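Putative oxidoreductase (Klebsiella pneumoniae subsp. pneumoniae MGH 78578, PDB 3E82) probably acts as a nucleotide-dependent oxidoreductase of the Gfo/Idh/MocA family, with a Rossmann domain expected to hold a nicotinamide cofactor. Local coordinates at residues B[128-133]-B[185-190]; B[96-101]-B[123-128]; B[10-15]-B[70-75]. All blocks are in the same frame, centred on the assembly; numbering follows the deposited sequence.

Contact 1: residues B[128-133]-B[185-190]; sequences RWDSDY and IDQALQ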
loop_
_atom_site.group_PDB
_atom_site.type_symbol
_atom_site.label_atom_id
_atom_site.label_comp_id
_atom_site.label_asym_id
_atom_site.label_seq_id
_atom_site.Cartn_x
_atom_site.Cartn_y
_atom_site.Cartn_z
ATOM N N ARG B 128 -12.532 16.167 -8.901
ATOM C CA ARG B 128 -11.972 17.140 -7.964
ATOM C C ARG B 128 -13.016 17.693 -7.002
ATOM O O ARG B 128 -12.685 18.436 -6.076
ATOM C CB ARG B 128 -11.342 18.301 -8.735
ATOM C CG ARG B 128 -10.249 17.867 -9.696
ATOM C CD ARG B 128 -9.681 19.047 -10.472
ATOM N NE ARG B 128 -8.550 18.617 -11.283
ATOM C CZ ARG B 128 -7.670 19.436 -11.853
ATOM N NH1 ARG B 128 -7.778 20.755 -11.711
ATOM N NH2 ARG B 128 -6.671 18.927 -12.566
ATOM N N TRP B 129 -14.276 17.334 -7.218
ATOM C CA TRP B 129 -15.348 17.821 -6.360
ATOM C C TRP B 129 -16.132 16.702 -5.684
ATOM O O TRP B 129 -17.279 16.889 -5.294
ATOM C CB TRP B 129 -16.271 18.714 -7.190
ATOM C CG TRP B 129 -15.498 19.852 -7.772
ATOM C CD1 TRP B 129 -15.202 21.042 -7.163
ATOM C CD2 TRP B 129 -14.833 19.875 -9.039
ATOM N NE1 TRP B 129 -14.395 21.801 -7.975
ATOM C CE2 TRP B 129 -14.150 21.110 -9.132
ATOM C CE3 TRP B 129 -14.743 18.970 -10.104
ATOM C CZ2 TRP B 129 -13.387 21.464 -10.250
ATOM C CZ3 TRP B 129 -13.982 19.325 -11.220
ATOM C CH2 TRP B 129 -13.314 20.563 -11.280
ATOM N N ASP B 130 -15.498 15.540 -5.559
ATOM C CA ASP B 130 -16.104 14.381 -4.918
ATOM C C ASP B 130 -16.132 14.566 -3.400
ATOM O O ASP B 130 -15.210 15.138 -2.820
ATOM C CB ASP B 130 -15.314 13.118 -5.265
ATOM C CG ASP B 130 -15.601 12.614 -6.673
ATOM O OD1 ASP B 130 -16.251 13.346 -7.446
ATOM O OD2 ASP B 130 -15.176 11.489 -7.004
ATOM N N SER B 131 -17.194 14.070 -2.770
ATOM C CA SER B 131 -17.355 14.184 -1.326
ATOM C C SER B 131 -16.140 13.634 -0.568
ATOM O O SER B 131 -15.615 14.303 0.322
ATOM C CB SER B 131 -18.639 13.465 -0.874
ATOM O OG SER B 131 -18.611 12.083 -1.192
ATOM N N ASP B 132 -15.683 12.433 -0.923
ATOM C CA ASP B 132 -14.526 11.853 -0.238
ATOM C C ASP B 132 -13.268 12.699 -0.396
ATOM O O ASP B 132 -12.590 12.991 0.588
ATOM C CB ASP B 132 -14.256 10.411 -0.705
ATOM C CG ASP B 132 -14.382 10.235 -2.213
ATOM O OD1 ASP B 132 -14.173 11.211 -2.970
ATOM O OD2 ASP B 132 -14.675 9.099 -2.634
ATOM N N TYR B 133 -12.956 13.098 -1.625
ATOM C CA TYR B 133 -11.778 13.919 -1.874
ATOM C C TYR B 133 -11.868 15.277 -1.175
ATOM O O TYR B 133 -10.925 15.693 -0.501
ATOM C CB TYR B 133 -11.588 14.130 -3.374
ATOM C CG TYR B 133 -10.508 15.131 -3.728
ATOM C CD1 TYR B 133 -9.162 14.848 -3.504
ATOM C CD2 TYR B 133 -10.837 16.352 -4.313
ATOM C CE1 TYR B 133 -8.164 15.757 -3.867
ATOM C CE2 TYR B 133 -9.851 17.268 -4.680
ATOM C CZ TYR B 133 -8.522 16.964 -4.458
ATOM O OH TYR B 133 -7.549 17.849 -4.859
ATOM N N ILE B 185 -4.670 9.799 -9.651
ATOM C CA ILE B 185 -3.488 10.626 -9.878
ATOM C C ILE B 185 -3.823 12.116 -9.819
ATOM O O ILE B 185 -3.173 12.881 -9.109
ATOM C CB ILE B 185 -2.862 10.347 -11.260
ATOM C CG1 ILE B 185 -2.374 8.903 -11.334
ATOM C CG2 ILE B 185 -1.710 11.323 -11.518
ATOM C CD1 ILE B 185 -2.111 8.445 -12.757
ATOM N N ASP B 186 -4.843 12.520 -10.566
ATOM C CA ASP B 186 -5.238 13.923 -10.623
ATOM C C ASP B 186 -5.448 14.533 -9.239
ATOM O O ASP B 186 -4.983 15.638 -8.980
ATOM C CB ASP B 186 -6.513 14.090 -11.464
ATOM C CG ASP B 186 -6.868 15.540 -11.698
ATOM O OD1 ASP B 186 -6.010 16.280 -12.220
ATOM O OD2 ASP B 186 -8.002 15.940 -11.362
ATOM N N GLN B 187 -6.155 13.819 -8.366
ATOM C CA GLN B 187 -6.400 14.294 -7.003
ATOM C C GLN B 187 -5.081 14.477 -6.254
ATOM O O GLN B 187 -4.889 15.470 -5.550
ATOM C CB GLN B 187 -7.311 13.311 -6.242
ATOM C CG GLN B 187 -8.772 13.362 -6.676
ATOM C CD GLN B 187 -9.611 12.182 -6.172
ATOM O OE1 GLN B 187 -9.079 11.170 -5.705
ATOM N NE2 GLN B 187 -10.934 12.304 -6.291
ATOM N N ALA B 188 -4.168 13.524 -6.414
ATOM C CA ALA B 188 -2.871 13.603 -5.751
ATOM C C ALA B 188 -2.064 14.818 -6.219
ATOM O O ALA B 188 -1.487 15.540 -5.403
ATOM C CB ALA B 188 -2.075 12.317 -5.997
ATOM N N LEU B 189 -2.021 15.045 -7.529
ATOM C CA LEU B 189 -1.268 16.172 -8.069
ATOM C C LEU B 189 -1.862 17.496 -7.592
ATOM O O LEU B 189 -1.136 18.428 -7.258
ATOM C CB LEU B 189 -1.260 16.115 -9.605
ATOM C CG LEU B 189 -0.641 14.852 -10.212
ATOM C CD1 LEU B 189 -0.671 14.922 -11.738
ATOM C CD2 LEU B 189 0.783 14.703 -9.706
ATOM N N GLN B 190 -3.188 17.569 -7.559
ATOM C CA GLN B 190 -3.869 18.779 -7.104
ATOM C C GLN B 190 -3.472 19.087 -5.656
ATOM O O GLN B 190 -3.252 20.242 -5.288
ATOM C CB GLN B 190 -5.388 18.601 -7.202
ATOM C CG GLN B 190 -5.966 18.765 -8.606
ATOM C CD GLN B 190 -5.947 20.215 -9.088
ATOM O OE1 GLN B 190 -5.053 20.632 -9.830
ATOM N NE2 GLN B 190 -6.930 20.990 -8.651
HETATM O O HOH W 1 -13.168 10.604 -5.439
HETATM O O HOH W 2 -8.468 19.838 -6.271
#
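Arg128 and Asp186 illustrate how a two-pronged salt bridge can join a loop to a helix. Arg128 offers the NE side of its guanidinium to the carboxylate: NE donates to Asp186 OD2 at 2.7 Å with an N-H...O angle of 168°, and NH2 donates to Asp186 OD1 at 2.8 Å. Both oxygens use the syn lone pair, and the two planes lie nearly coplanar, 21° apart, so the paired bonds fix the rotation of both groups. The arginine chain runs extended from CG to NE (chi2 178°), which carries the guanidinium across to helix 176-192. NH2 has a second anionic partner in Glu322, consistent with a firmly held positive charge.

The tight packing continues at Tyr133, whose ring lies alongside the Gln187 chain, with the amide plane parallel to it. Gln187 CG sits over the ring face, 3.8 Å from its centroid, a CH-pi contact. The polar end of Gln187 is held elsewhere, NE2 by the carbonyl of Arg127 and OE1 by Arg240. A water links NE2 to Asp130 OD2 and Asp132 OD1; Asp130 is also in a salt bridge with Arg127.

The more open, water-bridged side is at the partly exposed Gln190, whose amide nevertheless stacks closely over one guanidinium face of Arg128, with CD 3.2 Å above the plane; NH1 and NE2 are both donors and do not bond. Instead, a second water bridges Gln190 NE2 (3.1 Å) and Tyr133 OH (2.6 Å).

The contact thus joins the start of helix 131-142, and the loop before it, to the C-terminal half of helix 176-192. Helix 320-339 packs against Ile185, Asp186 and Gln190, helix 300-310 receives Trp129, and Phe241 of strand 241-245 touches Asp132 and Gln187.

Contact 2: residues B[96-101]-B[123-128]; sequences VDKPFT and VFHNRR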
loop_
_atom_site.group_PDB
_atom_site.type_symbol
_atom_site.label_atom_id
_atom_site.label_comp_id
_atom_site.label_asym_id
_atom_site.label_seq_id
_atom_site.Cartn_x
_atom_site.Cartn_y
_atom_site.Cartn_z
ATOM N N VAL B 96 -12.674 17.761 -23.516
ATOM C CA VAL B 96 -12.477 16.382 -23.964
ATOM C C VAL B 96 -12.623 15.382 -22.829
ATOM O O VAL B 96 -11.966 15.494 -21.794
ATOM C CB VAL B 96 -11.072 16.189 -24.582
ATOM C CG1 VAL B 96 -10.976 14.811 -25.249
ATOM C CG2 VAL B 96 -10.780 17.305 -25.560
ATOM N N ASP B 97 -13.501 14.411 -23.030
ATOM C CA ASP B 97 -13.727 13.358 -22.053
ATOM C C ASP B 97 -12.428 12.533 -22.016
ATOM O O ASP B 97 -11.710 12.469 -23.013
ATOM C CB ASP B 97 -14.898 12.497 -22.531
ATOM C CG ASP B 97 -15.494 11.656 -21.436
ATOM O OD1 ASP B 97 -15.977 12.234 -20.439
ATOM O OD2 ASP B 97 -15.486 10.413 -21.576
ATOM N N LYS B 98 -12.097 11.925 -20.881
ATOM C CA LYS B 98 -10.878 11.125 -20.833
ATOM C C LYS B 98 -11.004 9.930 -21.791
ATOM O O LYS B 98 -12.088 9.377 -21.963
ATOM C CB LYS B 98 -10.602 10.625 -19.407
ATOM C CG LYS B 98 -10.291 11.731 -18.387
ATOM C CD LYS B 98 -9.807 11.137 -17.061
ATOM C CE LYS B 98 -10.862 10.264 -16.398
ATOM N NZ LYS B 98 -12.004 11.072 -15.904
ATOM N N PRO B 99 -9.895 9.526 -22.437
ATOM C CA PRO B 99 -8.568 10.130 -22.334
ATOM C C PRO B 99 -8.410 11.353 -23.229
ATOM O O PRO B 99 -8.990 11.430 -24.315
ATOM C CB PRO B 99 -7.650 8.997 -22.770
ATOM C CG PRO B 99 -8.453 8.358 -23.864
ATOM C CD PRO B 99 -9.833 8.274 -23.217
ATOM N N PHE B 100 -7.614 12.302 -22.752
ATOM C CA PHE B 100 -7.318 13.535 -23.470
ATOM C C PHE B 100 -6.941 13.164 -24.913
ATOM O O PHE B 100 -7.616 13.551 -25.867
ATOM C CB PHE B 100 -6.149 14.237 -22.769
ATOM C CG PHE B 100 -5.785 15.575 -23.349
ATOM C CD1 PHE B 100 -4.627 16.223 -22.929
ATOM C CD2 PHE B 100 -6.572 16.180 -24.325
ATOM C CE1 PHE B 100 -4.255 17.452 -23.475
ATOM C CE2 PHE B 100 -6.208 17.403 -24.875
ATOM C CZ PHE B 100 -5.049 18.038 -24.451
ATOM N N THR B 101 -5.850 12.418 -25.042
ATOM C CA THR B 101 -5.344 11.938 -26.322
ATOM C C THR B 101 -4.806 10.531 -26.060
ATOM O O THR B 101 -4.865 10.038 -24.926
ATOM C CB THR B 101 -4.182 12.812 -26.852
ATOM O OG1 THR B 101 -3.131 12.846 -25.879
ATOM C CG2 THR B 101 -4.660 14.229 -27.153
ATOM N N VAL B 123 -9.953 19.075 -20.125
ATOM C CA VAL B 123 -10.184 17.637 -20.108
ATOM C C VAL B 123 -11.100 17.358 -18.917
ATOM O O VAL B 123 -10.959 17.982 -17.866
ATOM C CB VAL B 123 -8.855 16.856 -19.957
ATOM C CG1 VAL B 123 -9.132 15.356 -19.926
ATOM C CG2 VAL B 123 -7.916 17.205 -21.110
ATOM N N PHE B 124 -12.022 16.413 -19.086
ATOM C CA PHE B 124 -13.005 16.093 -18.057
ATOM C C PHE B 124 -12.484 15.369 -16.814
ATOM O O PHE B 124 -12.838 14.219 -16.565
ATOM C CB PHE B 124 -14.163 15.297 -18.692
ATOM C CG PHE B 124 -15.428 15.246 -17.854
ATOM C CD1 PHE B 124 -16.046 16.420 -17.406
ATOM C CD2 PHE B 124 -16.028 14.026 -17.558
ATOM C CE1 PHE B 124 -17.250 16.369 -16.675
ATOM C CE2 PHE B 124 -17.229 13.964 -16.829
ATOM C CZ PHE B 124 -17.840 15.132 -16.388
ATOM N N HIS B 125 -11.627 16.037 -16.048
ATOM C CA HIS B 125 -11.131 15.473 -14.792
ATOM C C HIS B 125 -12.194 15.970 -13.826
ATOM O O HIS B 125 -12.074 17.031 -13.211
ATOM C CB HIS B 125 -9.755 16.034 -14.456
ATOM C CG HIS B 125 -8.645 15.372 -15.213
ATOM N ND1 HIS B 125 -8.371 14.026 -15.098
ATOM C CD2 HIS B 125 -7.727 15.869 -16.075
ATOM C CE1 HIS B 125 -7.329 13.723 -15.852
ATOM N NE2 HIS B 125 -6.919 14.824 -16.455
ATOM N N ASN B 126 -13.250 15.178 -13.731
ATOM C CA ASN B 126 -14.431 15.504 -12.955
ATOM C C ASN B 126 -14.483 15.001 -11.522
ATOM O O ASN B 126 -15.546 15.040 -10.905
ATOM C CB ASN B 126 -15.648 14.962 -13.708
ATOM C CG ASN B 126 -15.694 13.442 -13.718
ATOM O OD1 ASN B 126 -14.666 12.779 -13.871
ATOM N ND2 ASN B 126 -16.885 12.886 -13.560
ATOM N N ARG B 127 -13.361 14.552 -10.974
ATOM C CA ARG B 127 -13.395 14.007 -9.620
ATOM C C ARG B 127 -12.821 14.921 -8.537
ATOM O O ARG B 127 -12.665 14.508 -7.385
ATOM C CB ARG B 127 -12.680 12.648 -9.604
ATOM C CG ARG B 127 -13.071 11.702 -10.758
ATOM C CD ARG B 127 -14.553 11.323 -10.745
ATOM N NE ARG B 127 -14.929 10.613 -9.524
ATOM C CZ ARG B 127 -14.745 9.309 -9.316
ATOM N NH1 ARG B 127 -14.197 8.550 -10.258
ATOM N NH2 ARG B 127 -15.088 8.768 -8.152
ATOM N N ARG B 128 -12.532 16.167 -8.901
ATOM C CA ARG B 128 -11.972 17.140 -7.964
ATOM C C ARG B 128 -13.016 17.693 -7.002
ATOM O O ARG B 128 -12.685 18.436 -6.076
ATOM C CB ARG B 128 -11.342 18.301 -8.735
ATOM C CG ARG B 128 -10.249 17.867 -9.696
ATOM C CD ARG B 128 -9.681 19.047 -10.472
ATOM N NE ARG B 128 -8.550 18.617 -11.283
ATOM C CZ ARG B 128 -7.670 19.436 -11.853
ATOM N NH1 ARG B 128 -7.778 20.755 -11.711
ATOM N NH2 ARG B 128 -6.671 18.927 -12.566
HETATM O O HOH W 3 -14.159 10.069 -14.099
#
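Val96 and Val123 pair as neighbours at the ends of two parallel strands, where Phe124 N donates to Val96 O at 2.9 Å. Beside this bond, Val123 CG2 presses over one face of the Phe100 ring, 3.8 Å from its centroid, while Thr101 CG2 lies over the opposite face. Lys98 reaches across toward Phe124 and Asn126: bent at chi3 (-62°) and chi4 (-69°), it passes its CD near the His125 ring, 3.8 Å from ND1, and brings NZ within a weak bond of Phe124 O (3.3 Å). A water accepts from NZ and donates to Asn126 OD1, bridging the two.

Further out, the groups are positioned by neighbours. Asp97 OD1, 3.4 Å from Phe124 CD2 on an oblique approach to the ring, is hydrogen-bonded to His23 NE2, and Asn126 ND2 is hydrogen-bonded to Gln299. A cis peptide before Pro99 turns the chain, and inverse gamma turns centred on Phe124 and His125 kink its partner.

Loops leaving the C-terminal ends of parallel strands are where a Rossmann fold builds its cofactor site, and Asp97-Lys98-Pro99 resembles the Glu-Lys-Pro motif of Gfo/Idh/MocA relatives.

Contact 3: residues B[10-15]-B[70-75]; sequences IALIGY and LVVIAS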
loop_
_atom_site.group_PDB
_atom_site.type_symbol
_atom_site.label_atom_id
_atom_site.label_comp_id
_atom_site.label_asym_id
_atom_site.label_seq_id
_atom_site.Cartn_x
_atom_site.Cartn_y
_atom_site.Cartn_z
ATOM N N ILE B 10 -23.616 24.644 -26.622
ATOM C CA ILE B 10 -22.823 23.428 -26.700
ATOM C C ILE B 10 -23.302 22.342 -27.663
ATOM O O ILE B 10 -24.496 22.130 -27.853
ATOM C CB ILE B 10 -22.744 22.774 -25.298
ATOM C CG1 ILE B 10 -22.152 23.759 -24.284
ATOM C CG2 ILE B 10 -21.939 21.491 -25.359
ATOM C CD1 ILE B 10 -22.369 23.337 -22.832
ATOM N N ALA B 11 -22.336 21.657 -28.258
ATOM C CA ALA B 11 -22.609 20.519 -29.119
ATOM C C ALA B 11 -21.939 19.365 -28.378
ATOM O O ALA B 11 -20.727 19.393 -28.147
ATOM C CB ALA B 11 -21.971 20.698 -30.483
ATOM N N LEU B 12 -22.733 18.391 -27.949
ATOM C CA LEU B 12 -22.202 17.211 -27.268
ATOM C C LEU B 12 -21.950 16.182 -28.369
ATOM O O LEU B 12 -22.876 15.795 -29.085
ATOM C CB LEU B 12 -23.218 16.664 -26.257
ATOM C CG LEU B 12 -22.913 15.278 -25.681
ATOM C CD1 LEU B 12 -21.530 15.281 -25.036
ATOM C CD2 LEU B 12 -23.990 14.887 -24.672
ATOM N N ILE B 13 -20.695 15.768 -28.517
ATOM C CA ILE B 13 -20.311 14.803 -29.542
ATOM C C ILE B 13 -20.349 13.387 -28.982
ATOM O O ILE B 13 -19.490 12.993 -28.189
ATOM C CB ILE B 13 -18.894 15.100 -30.080
ATOM C CG1 ILE B 13 -18.786 16.573 -30.493
ATOM C CG2 ILE B 13 -18.569 14.170 -31.243
ATOM C CD1 ILE B 13 -19.823 17.041 -31.507
ATOM N N GLY B 14 -21.364 12.633 -29.390
ATOM C CA GLY B 14 -21.512 11.270 -28.917
ATOM C C GLY B 14 -22.556 11.184 -27.821
ATOM O O GLY B 14 -22.517 11.940 -26.847
ATOM N N TYR B 15 -23.510 10.276 -27.990
ATOM C CA TYR B 15 -24.549 10.083 -26.994
ATOM C C TYR B 15 -24.496 8.639 -26.534
ATOM O O TYR B 15 -25.513 7.946 -26.434
ATOM C CB TYR B 15 -25.928 10.403 -27.561
ATOM C CG TYR B 15 -26.945 10.695 -26.486
ATOM C CD1 TYR B 15 -26.791 11.793 -25.640
ATOM C CD2 TYR B 15 -28.056 9.873 -26.302
ATOM C CE1 TYR B 15 -27.717 12.068 -24.642
ATOM C CE2 TYR B 15 -28.986 10.138 -25.303
ATOM C CZ TYR B 15 -28.810 11.235 -24.481
ATOM O OH TYR B 15 -29.727 11.506 -23.497
ATOM N N LEU B 70 -19.074 25.887 -27.689
ATOM C CA LEU B 70 -18.275 24.894 -26.993
ATOM C C LEU B 70 -18.602 23.475 -27.415
ATOM O O LEU B 70 -19.767 23.088 -27.487
ATOM C CB LEU B 70 -18.495 25.033 -25.483
ATOM C CG LEU B 70 -17.979 23.915 -24.572
ATOM C CD1 LEU B 70 -16.466 23.822 -24.658
ATOM C CD2 LEU B 70 -18.426 24.195 -23.150
ATOM N N VAL B 71 -17.561 22.697 -27.675
ATOM C CA VAL B 71 -17.712 21.305 -28.073
ATOM C C VAL B 71 -17.311 20.390 -26.916
ATOM O O VAL B 71 -16.245 20.564 -26.327
ATOM C CB VAL B 71 -16.810 20.991 -29.305
ATOM C CG1 VAL B 71 -16.806 19.499 -29.599
ATOM C CG2 VAL B 71 -17.311 21.771 -30.524
ATOM N N VAL B 72 -18.177 19.435 -26.581
ATOM C CA VAL B 72 -17.899 18.465 -25.524
ATOM C C VAL B 72 -17.739 17.110 -26.233
ATOM O O VAL B 72 -18.699 16.561 -26.777
ATOM C CB VAL B 72 -19.061 18.388 -24.488
ATOM C CG1 VAL B 72 -18.802 17.266 -23.491
ATOM C CG2 VAL B 72 -19.196 19.717 -23.746
ATOM N N ILE B 73 -16.522 16.583 -26.231
ATOM C CA ILE B 73 -16.232 15.326 -26.909
ATOM C C ILE B 73 -16.377 14.100 -26.016
ATOM O O ILE B 73 -15.603 13.884 -25.078
ATOM C CB ILE B 73 -14.831 15.389 -27.520
ATOM C CG1 ILE B 73 -14.757 16.617 -28.441
ATOM C CG2 ILE B 73 -14.515 14.102 -28.277
ATOM C CD1 ILE B 73 -13.459 16.753 -29.190
ATOM N N ALA B 74 -17.386 13.297 -26.329
ATOM C CA ALA B 74 -17.691 12.087 -25.578
ATOM C C ALA B 74 -17.891 10.915 -26.543
ATOM O O ALA B 74 -18.698 10.023 -26.298
ATOM C CB ALA B 74 -18.954 12.303 -24.748
ATOM N N SER B 75 -17.154 10.946 -27.645
ATOM C CA SER B 75 -17.208 9.903 -28.668
ATOM C C SER B 75 -16.101 8.884 -28.350
ATOM O O SER B 75 -15.397 9.038 -27.352
ATOM C CB SER B 75 -16.993 10.549 -30.040
ATOM O OG SER B 75 -15.866 11.408 -30.024
#
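Val72 O receives the N-H of Ile13 at 2.8 Å, with an N-H...O angle of 173°, and the CA of Leu12 also leans on this oxygen at 3.6 Å. This bond is one of four that stitch the strands in parallel register: Ala11 N donates to Leu70 O, Val72 N to Ala11 O, and Ala74 N to Ile13 O. The last extends the pairing just beyond the regular strands, whose axes diverge by only 17°.

Each face of the sheet has its own packing. On the face bearing Ile10, Leu12, Leu70 and Val72, Ile10 and Leu70 lie side by side and point the same way, with CG1 of Ile10 3.9 Å from CD2 of Leu70. The other branch of Ile10, CG2, meets Val72 CG2 at 3.6 Å. Leu12 sends CD1 to Val72 CG1 at 3.7 Å and on to the methyl of Ala74. On the opposite face, Ile13 places CG1 anti to its carbonyl carbon (chi1 -51°), which brings that branch against Val71 CG1 at 3.6 Å. Its second branch, CG2, approaches the side chain of Ser75, whose OG is hydrogen-bonded to Thr79.

Beyond Ile13 the chain turns at Gly14, where phi is positive and the bare CA passes Ala74 O at 4.0 Å. Gly14, Gly16 and Gly19 fit the GxGxxG pattern of a Rossmann dinucleotide-binding turn, consistent with the family.

The pair occupies the middle of the six-stranded parallel sheet, with strand 33-39 next to strand 8-13 and strand 93-96 next to strand 70-73. Helix 17-28 packs on Ile10, Val72 and Ala74, whereas helix 80-89 touches Ile13, Ile73 and Ser75 on the other face.

Read from the N terminus, the three contacts close one after another, without nesting or crossing. Contact 3 comes first, returning the chain to strand 8-13 after 54 residues and so joining the two halves of the Rossmann sheet. Contact 2 then closes a shorter loop, pairing the ends of strands 93-96 and 121-123 around helix 104-116. It touches contact 3 where Asp97 N meets Ile73 O, probably by a hydrogen bond. Contact 1 opens at Arg128, the residue at which contact 2 ends, and closes on helix 176-192, where Asp186 also packs on His125. Together they lead from the Rossmann sheet, which probably binds the nucleotide cofactor, into the C-terminal alpha/beta region.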